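Local coordinates for SusD-like protein BACOVA_02651 (Bacteroides ovatus, PDB 5E76) that binds polysaccharide at the cell surface, probably capturing xyloglucan before its transport into the periplasm for degradation, at residues A[26-31]-A[250-255]; A[266-271]-A[337-342]. All coordinates share one frame; numbering follows the deposited sequence.

Contact 1 of 2, residues A[26-31]-A[250-255]. With BGC (beta-D-glucopyranose), chain B; XYS (alpha-D-xylopyranose), chain C.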
loop_
_atom_site.group_PDB
_atom_site.type_symbol
_atom_site.label_atom_id
_atom_site.label_comp_id
_atom_site.label_asym_id
_atom_site.label_seq_id
_atom_site.Cartn_x
_atom_site.Cartn_y
_atom_site.Cartn_z
ATOM N N ASP A 26 10.675 8.132 7.421
ATOM C CA ASP A 26 11.035 8.869 6.213
ATOM C C ASP A 26 10.129 8.476 5.007
ATOM O O ASP A 26 9.631 9.325 4.244
ATOM C CB ASP A 26 12.506 8.604 5.893
ATOM C CG ASP A 26 13.475 9.191 6.938
ATOM O OD1 ASP A 26 13.029 9.641 8.024
ATOM O OD2 ASP A 26 14.717 9.189 6.658
ATOM N N TYR A 27 9.925 7.181 4.827
ATOM C CA TYR A 27 8.894 6.692 3.877
ATOM C C TYR A 27 7.477 7.218 4.207
ATOM O O TYR A 27 6.811 7.852 3.374
ATOM C CB TYR A 27 8.882 5.155 3.861
ATOM C CG TYR A 27 7.848 4.548 2.960
ATOM C CD1 TYR A 27 7.714 4.987 1.661
ATOM C CD2 TYR A 27 7.030 3.507 3.399
ATOM C CE1 TYR A 27 6.798 4.443 0.826
ATOM C CE2 TYR A 27 6.091 2.949 2.563
ATOM C CZ TYR A 27 5.983 3.426 1.280
ATOM O OH TYR A 27 5.078 2.928 0.400
ATOM N N ASN A 28 7.040 6.978 5.435
ATOM C CA ASN A 28 5.625 7.197 5.790
ATOM C C ASN A 28 5.293 8.683 5.909
ATOM O O ASN A 28 4.146 9.068 5.726
ATOM C CB ASN A 28 5.256 6.481 7.093
ATOM C CG ASN A 28 3.750 6.453 7.327
ATOM O OD1 ASN A 28 3.037 5.649 6.737
ATOM N ND2 ASN A 28 3.270 7.343 8.172
ATOM N N GLN A 29 6.322 9.503 6.173
ATOM C CA GLN A 29 6.157 10.938 6.385
ATOM C C GLN A 29 5.302 11.597 5.292
ATOM O O GLN A 29 4.533 12.519 5.567
ATOM C CB GLN A 29 7.530 11.635 6.464
ATOM C CG GLN A 29 7.405 13.167 6.482
ATOM C CD GLN A 29 8.727 13.952 6.680
ATOM O OE1 GLN A 29 9.832 13.395 6.672
ATOM N NE2 GLN A 29 8.590 15.265 6.850
ATOM N N ARG A 30 5.452 11.126 4.060
ATOM C CA ARG A 30 4.796 11.744 2.919
ATOM C C ARG A 30 4.811 10.880 1.653
ATOM O O ARG A 30 3.762 10.629 1.066
ATOM C CB ARG A 30 5.441 13.093 2.598
ATOM C CG ARG A 30 5.128 13.579 1.174
ATOM C CD ARG A 30 5.295 15.083 1.024
ATOM N NE ARG A 30 4.377 15.782 1.908
ATOM C CZ ARG A 30 4.579 16.998 2.403
ATOM N NH1 ARG A 30 5.681 17.676 2.101
ATOM N NH2 ARG A 30 3.682 17.542 3.222
ATOM N N SER A 31 5.993 10.457 1.226
ATOM C CA SER A 31 6.208 9.882 -0.090
ATOM C C SER A 31 5.287 8.701 -0.354
ATOM O O SER A 31 4.856 8.481 -1.470
ATOM C CB SER A 31 7.653 9.444 -0.213
ATOM O OG SER A 31 7.981 8.449 0.738
ATOM N N GLU A 250 8.209 9.444 15.095
ATOM C CA GLU A 250 7.428 8.331 15.574
ATOM C C GLU A 250 5.915 8.582 15.561
ATOM O O GLU A 250 5.148 7.720 16.003
ATOM C CB GLU A 250 7.906 7.946 16.977
ATOM C CG GLU A 250 7.703 9.011 18.043
ATOM C CD GLU A 250 7.995 8.491 19.443
ATOM O OE1 GLU A 250 8.850 7.578 19.571
ATOM O OE2 GLU A 250 7.362 8.992 20.407
ATOM N N CYS A 251 5.506 9.732 15.018
ATOM C CA CYS A 251 4.103 9.981 14.671
ATOM C C CYS A 251 3.821 9.769 13.189
ATOM O O CYS A 251 4.725 9.755 12.350
ATOM C CB CYS A 251 3.712 11.398 15.011
ATOM S SG CYS A 251 4.811 12.502 14.208
ATOM N N ASN A 252 2.534 9.647 12.898
ATOM C CA ASN A 252 1.986 9.555 11.561
ATOM C C ASN A 252 1.689 10.964 11.053
ATOM O O ASN A 252 0.721 11.583 11.472
ATOM C CB ASN A 252 0.715 8.707 11.616
ATOM C CG ASN A 252 0.152 8.379 10.266
ATOM O OD1 ASN A 252 0.477 8.992 9.255
ATOM N ND2 ASN A 252 -0.724 7.412 10.251
ATOM N N THR A 253 2.513 11.472 10.152
ATOM C CA THR A 253 2.416 12.862 9.737
ATOM C C THR A 253 1.498 13.121 8.544
ATOM O O THR A 253 1.430 14.249 8.029
ATOM C CB THR A 253 3.812 13.386 9.398
ATOM O OG1 THR A 253 4.456 12.418 8.574
ATOM C CG2 THR A 253 4.627 13.556 10.662
ATOM N N LEU A 254 0.767 12.090 8.126
ATOM C CA LEU A 254 0.018 12.150 6.867
ATOM C C LEU A 254 -1.277 12.959 6.962
ATOM O O LEU A 254 -1.842 13.344 5.938
ATOM C CB LEU A 254 -0.284 10.723 6.358
ATOM C CG LEU A 254 0.950 9.920 5.873
ATOM C CD1 LEU A 254 0.554 8.495 5.477
ATOM C CD2 LEU A 254 1.648 10.618 4.706
ATOM N N LEU A 255 -1.724 13.241 8.180
ATOM C CA LEU A 255 -3.013 13.902 8.415
ATOM C C LEU A 255 -3.317 15.134 7.536
ATOM O O LEU A 255 -4.373 15.204 6.899
ATOM C CB LEU A 255 -3.083 14.318 9.880
ATOM C CG LEU A 255 -4.429 14.782 10.398
ATOM C CD1 LEU A 255 -5.274 13.558 10.671
ATOM C CD2 LEU A 255 -4.226 15.613 11.617
HETATM C C2 BGC B . 5.788 20.182 5.447
HETATM C C3 BGC B . 5.313 21.305 4.614
HETATM C C4 BGC B . 4.390 22.136 5.374
HETATM C C5 BGC B . 5.080 22.670 6.555
HETATM C C6 BGC B . 4.210 23.675 7.282
HETATM C C1 BGC B . 6.532 20.719 6.692
HETATM O O2 BGC B . 6.637 19.349 4.669
HETATM O O3 BGC B . 4.695 20.774 3.396
HETATM O O4 BGC B . 3.922 23.262 4.572
HETATM O O5 BGC B . 5.476 21.555 7.424
HETATM O O6 BGC B . 4.430 23.576 8.668
HETATM C C1 XYS C . 3.929 19.626 0.244
HETATM C C2 XYS C . 5.292 20.172 -0.163
HETATM C C3 XYS C . 5.169 21.150 -1.326
HETATM C C4 XYS C . 4.319 20.563 -2.448
HETATM C C5 XYS C . 3.017 19.988 -1.904
HETATM O O2 XYS C . 5.898 20.832 0.954
HETATM O O3 XYS C . 6.473 21.466 -1.827
HETATM O O4 XYS C . 4.029 21.581 -3.412
HETATM O O5 XYS C . 3.300 19.029 -0.888
#
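Leu-254 presses its isobutyl group against the backbone of helix 25-38, and this is the tight part of the contact. Its CG lies 3.3 Å from the carbonyl O of Asn-28, while CD2 is 3.1 Å from the same Asn-28 O and also lies near the carbonyl O of Gln-29. Beside it, Thr-253 OG1 donates to Gln-29 O over 3.0 Å, in the carbonyl plane and on a lone pair. With chi1 at 47°, that hydroxyl sits between the backbone N and the carbonyl carbon and faces the helix. The helix widens into a pi-type turn at 27-31, and a loop from the SusD-family part of the chain packs against it. Farther along, the side chains of Asn-28 and Asn-252 cross at about a right angle, with the amide planes 66° apart, joined by a weak bond of 3.4 Å from Asn-28 ND2 to Asn-252 OD1. Stronger partners hold their other ends: Thr-347 for Asn-28 OD1, the carbonyl of Leu-345 for Asn-252 ND2.

On the looser, sugar-facing side, Arg-30 bends at chi3 toward the glycan and is tethered by a salt bridge to Asp-257. Its NH1 makes a weak 3.2 Å bond to O2 of a glucose (chain B), while C1 of a xylose (chain C) lies over one guanidinium face.

Contact 2 of 2, residues A[266-271]-A[337-342]. With XYS (alpha-D-xylopyranose), chain D; BGC (beta-D-glucopyranose), chain E; BGC (beta-D-glucopyranose), chain F.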
loop_
_atom_site.group_PDB
_atom_site.type_symbol
_atom_site.label_atom_id
_atom_site.label_comp_id
_atom_site.label_asym_id
_atom_site.label_seq_id
_atom_site.Cartn_x
_atom_site.Cartn_y
_atom_site.Cartn_z
ATOM N N GLY A 266 -11.863 18.542 12.949
ATOM C CA GLY A 266 -12.152 19.216 14.195
ATOM C C GLY A 266 -11.294 20.452 14.363
ATOM O O GLY A 266 -10.761 20.700 15.437
ATOM N N GLY A 267 -11.141 21.206 13.278
ATOM C CA GLY A 267 -10.394 22.443 13.285
ATOM C C GLY A 267 -8.925 22.368 12.860
ATOM O O GLY A 267 -8.389 23.365 12.384
ATOM N N VAL A 268 -8.278 21.212 13.029
ATOM C CA VAL A 268 -6.823 21.087 12.835
ATOM C C VAL A 268 -6.359 21.474 11.427
ATOM O O VAL A 268 -7.045 21.227 10.445
ATOM C CB VAL A 268 -6.352 19.649 13.143
ATOM C CG1 VAL A 268 -4.905 19.448 12.741
ATOM C CG2 VAL A 268 -6.536 19.348 14.625
ATOM N N ASN A 269 -5.182 22.084 11.341
ATOM C CA ASN A 269 -4.681 22.601 10.065
ATOM C C ASN A 269 -4.438 21.480 9.048
ATOM O O ASN A 269 -3.941 20.407 9.403
ATOM C CB ASN A 269 -3.389 23.395 10.283
ATOM C CG ASN A 269 -2.900 24.084 9.019
ATOM O OD1 ASN A 269 -3.691 24.604 8.232
ATOM N ND2 ASN A 269 -1.583 24.104 8.828
ATOM N N CYS A 270 -4.803 21.739 7.792
ATOM C CA CYS A 270 -4.618 20.778 6.709
ATOM C C CYS A 270 -4.708 21.519 5.391
ATOM O O CYS A 270 -5.043 22.716 5.375
ATOM C CB CYS A 270 -5.657 19.647 6.773
ATOM S SG CYS A 270 -7.380 20.194 6.753
ATOM N N TRP A 271 -4.412 20.819 4.293
ATOM C CA TRP A 271 -4.268 21.483 3.006
ATOM C C TRP A 271 -4.414 20.586 1.792
ATOM O O TRP A 271 -4.188 21.043 0.678
ATOM C CB TRP A 271 -2.886 22.167 2.947
ATOM C CG TRP A 271 -1.812 21.220 3.319
ATOM C CD1 TRP A 271 -1.386 20.142 2.596
ATOM C CD2 TRP A 271 -1.034 21.232 4.520
ATOM N NE1 TRP A 271 -0.400 19.482 3.273
ATOM C CE2 TRP A 271 -0.155 20.134 4.454
ATOM C CE3 TRP A 271 -0.987 22.071 5.644
ATOM C CZ2 TRP A 271 0.765 19.854 5.467
ATOM C CZ3 TRP A 271 -0.083 21.785 6.649
ATOM C CH2 TRP A 271 0.781 20.690 6.559
ATOM N N LYS A 337 -6.398 12.723 20.011
ATOM C CA LYS A 337 -5.101 12.458 19.364
ATOM C C LYS A 337 -5.013 12.873 17.882
ATOM O O LYS A 337 -4.503 12.117 17.054
ATOM C CB LYS A 337 -4.771 10.966 19.482
ATOM C CG LYS A 337 -4.996 10.388 20.882
ATOM C CD LYS A 337 -3.983 10.961 21.869
ATOM C CE LYS A 337 -4.233 10.474 23.289
ATOM N NZ LYS A 337 -4.462 8.990 23.310
ATOM N N VAL A 338 -5.482 14.079 17.565
ATOM C CA VAL A 338 -5.425 14.613 16.202
ATOM C C VAL A 338 -4.891 16.040 16.198
ATOM O O VAL A 338 -5.580 16.968 16.605
ATOM C CB VAL A 338 -6.816 14.608 15.531
ATOM C CG1 VAL A 338 -6.785 15.304 14.170
ATOM C CG2 VAL A 338 -7.325 13.186 15.391
ATOM N N LYS A 339 -3.658 16.212 15.739
ATOM C CA LYS A 339 -3.142 17.552 15.446
ATOM C C LYS A 339 -2.420 17.529 14.090
ATOM O O LYS A 339 -2.172 16.456 13.536
ATOM C CB LYS A 339 -2.217 18.057 16.559
ATOM C CG LYS A 339 -1.642 19.488 16.302
ATOM C CD LYS A 339 -2.758 20.531 16.007
ATOM C CE LYS A 339 -2.279 21.662 15.103
ATOM N NZ LYS A 339 -3.392 22.384 14.392
ATOM N N GLN A 340 -2.123 18.702 13.540
ATOM C CA GLN A 340 -1.523 18.784 12.213
ATOM C C GLN A 340 -0.298 17.876 12.122
ATOM O O GLN A 340 0.476 17.765 13.081
ATOM C CB GLN A 340 -1.144 20.231 11.860
ATOM C CG GLN A 340 0.191 20.734 12.379
ATOM C CD GLN A 340 0.653 21.945 11.597
ATOM O OE1 GLN A 340 -0.167 22.766 11.182
ATOM N NE2 GLN A 340 1.976 22.060 11.378
ATOM N N MET A 341 -0.159 17.213 10.979
ATOM C CA MET A 341 0.908 16.245 10.780
ATOM C C MET A 341 1.029 15.266 11.959
ATOM O O MET A 341 2.142 14.871 12.348
ATOM C CB MET A 341 2.243 16.957 10.561
ATOM C CG MET A 341 2.287 17.923 9.383
ATOM S SD MET A 341 3.995 18.529 9.061
ATOM C CE MET A 341 4.737 17.029 8.434
ATOM N N ASN A 342 -0.120 14.887 12.529
ATOM C CA ASN A 342 -0.156 13.905 13.617
ATOM C C ASN A 342 -1.498 13.179 13.640
ATOM O O ASN A 342 -2.459 13.544 14.341
ATOM C CB ASN A 342 0.153 14.572 14.968
ATOM C CG ASN A 342 0.852 13.627 15.947
ATOM O OD1 ASN A 342 0.470 12.469 16.104
ATOM N ND2 ASN A 342 1.891 14.122 16.595
HETATM C C1 XYS D . 4.302 24.443 9.861
HETATM C C2 XYS D . 3.036 25.234 9.989
HETATM C C3 XYS D . 3.246 26.525 9.168
HETATM C C4 XYS D . 4.448 27.286 9.766
HETATM C C5 XYS D . 5.656 26.325 9.682
HETATM O O2 XYS D . 2.037 24.521 9.308
HETATM O O3 XYS D . 2.135 27.347 9.409
HETATM O O4 XYS D . 4.746 28.348 8.900
HETATM O O5 XYS D . 5.304 25.156 10.428
HETATM C C2 BGC E . -1.555 22.875 -0.904
HETATM C C3 BGC E . -1.696 23.103 -2.356
HETATM C C4 BGC E . -1.742 24.532 -2.645
HETATM C C5 BGC E . -0.537 25.235 -2.175
HETATM C C6 BGC E . -0.735 26.715 -2.411
HETATM C C1 BGC E . -0.221 23.480 -0.422
HETATM O O2 BGC E . -1.619 21.484 -0.599
HETATM O O3 BGC E . -2.906 22.425 -2.851
HETATM O O4 BGC E . -1.842 24.766 -4.082
HETATM O O5 BGC E . -0.301 24.972 -0.753
HETATM O O6 BGC E . -0.015 27.486 -1.462
HETATM C C2 BGC F . 2.342 24.579 3.460
HETATM C C3 BGC F . 1.077 24.614 2.610
HETATM C C4 BGC F . 1.210 23.708 1.392
HETATM C C5 BGC F . 1.718 22.327 1.788
HETATM C C6 BGC F . 1.924 21.445 0.562
HETATM C C1 BGC F . 2.780 23.145 3.733
HETATM O O2 BGC F . 2.105 25.252 4.701
HETATM O O3 BGC F . 0.824 25.957 2.184
HETATM O O4 BGC F . -0.061 23.584 0.745
HETATM O O5 BGC F . 2.950 22.456 2.496
HETATM O O6 BGC F . 2.995 20.525 0.802
#
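One amide, that of Gln-340, bonds the neighbouring loop through OE1 and a xylose through NE2. The side chains of Asn-269 and Gln-340 run side by side, pointing the same way, and Asn-269 ND2 donates to Gln-340 OE1 at 3.1 Å in a nearly straight bond (165°). The acceptor is in the plane of the Asn-269 amide, whereas the donor is tilted 28° from the carbonyl plane of Gln-340. With OE1 engaged by Asn-269, the Gln-340 amide is probably kept turned so that NE2 faces the xylose of chain D, donating to its O2 at 3.2 Å. Shortened to an alanine here, the side chain would probably leave Asn-269 ND2 without its acceptor and the xylose O2 without this donor.

Behind the amide pair, the Val-268 methyls pack against the 338-340 backbone, CG1 3.0 Å from Gln-340 N, with Val-338 CG1 the apolar partner of CG2 at 4.1 Å. The Lys-339 chain, bent at chi2, curls back until NZ is 3.7 Å from Val-268 CG1. At the other end, CH2 of the Trp-271 indole meets Met-341 CG at 4.2 Å, and Asn-269 ND2 lies at the edge of the same ring, in its plane. A bond from NE1 to Asp-257 helps to fix the indole, and glucose C5 (chain F) sits over one face, toward the rim, 3.8 Å from Trp-271 NE1. An aromatic face against a sugar, flanked by a glutamine amide that bonds a sugar hydroxyl and is itself held by Asn-269, is characteristic of carbohydrate-binding sites, here the xyloglucan-binding surface of a SusD-like protein.

Along the chain the two contacts come in series: contact 1 closes at residue 255 before contact 2 opens at 266, with the short helix 255-258 beginning where the first ends. Their centres lie 13 Å apart on the same side of the protein, contact 1 the deeper, and they touch directly, with Leu-255 CD2 3.6 Å from Val-338 CG1. Helix 255-258 ties them together: Asp-257 holds both Arg-30 and Trp-271, and Ser-256 bonds to both loops of contact 2. Trp-248 likewise touches Gln-29 and Met-341. A helix from the early part of the chain and loops from the SusD-family region thus contribute to one continuous glycan-binding surface.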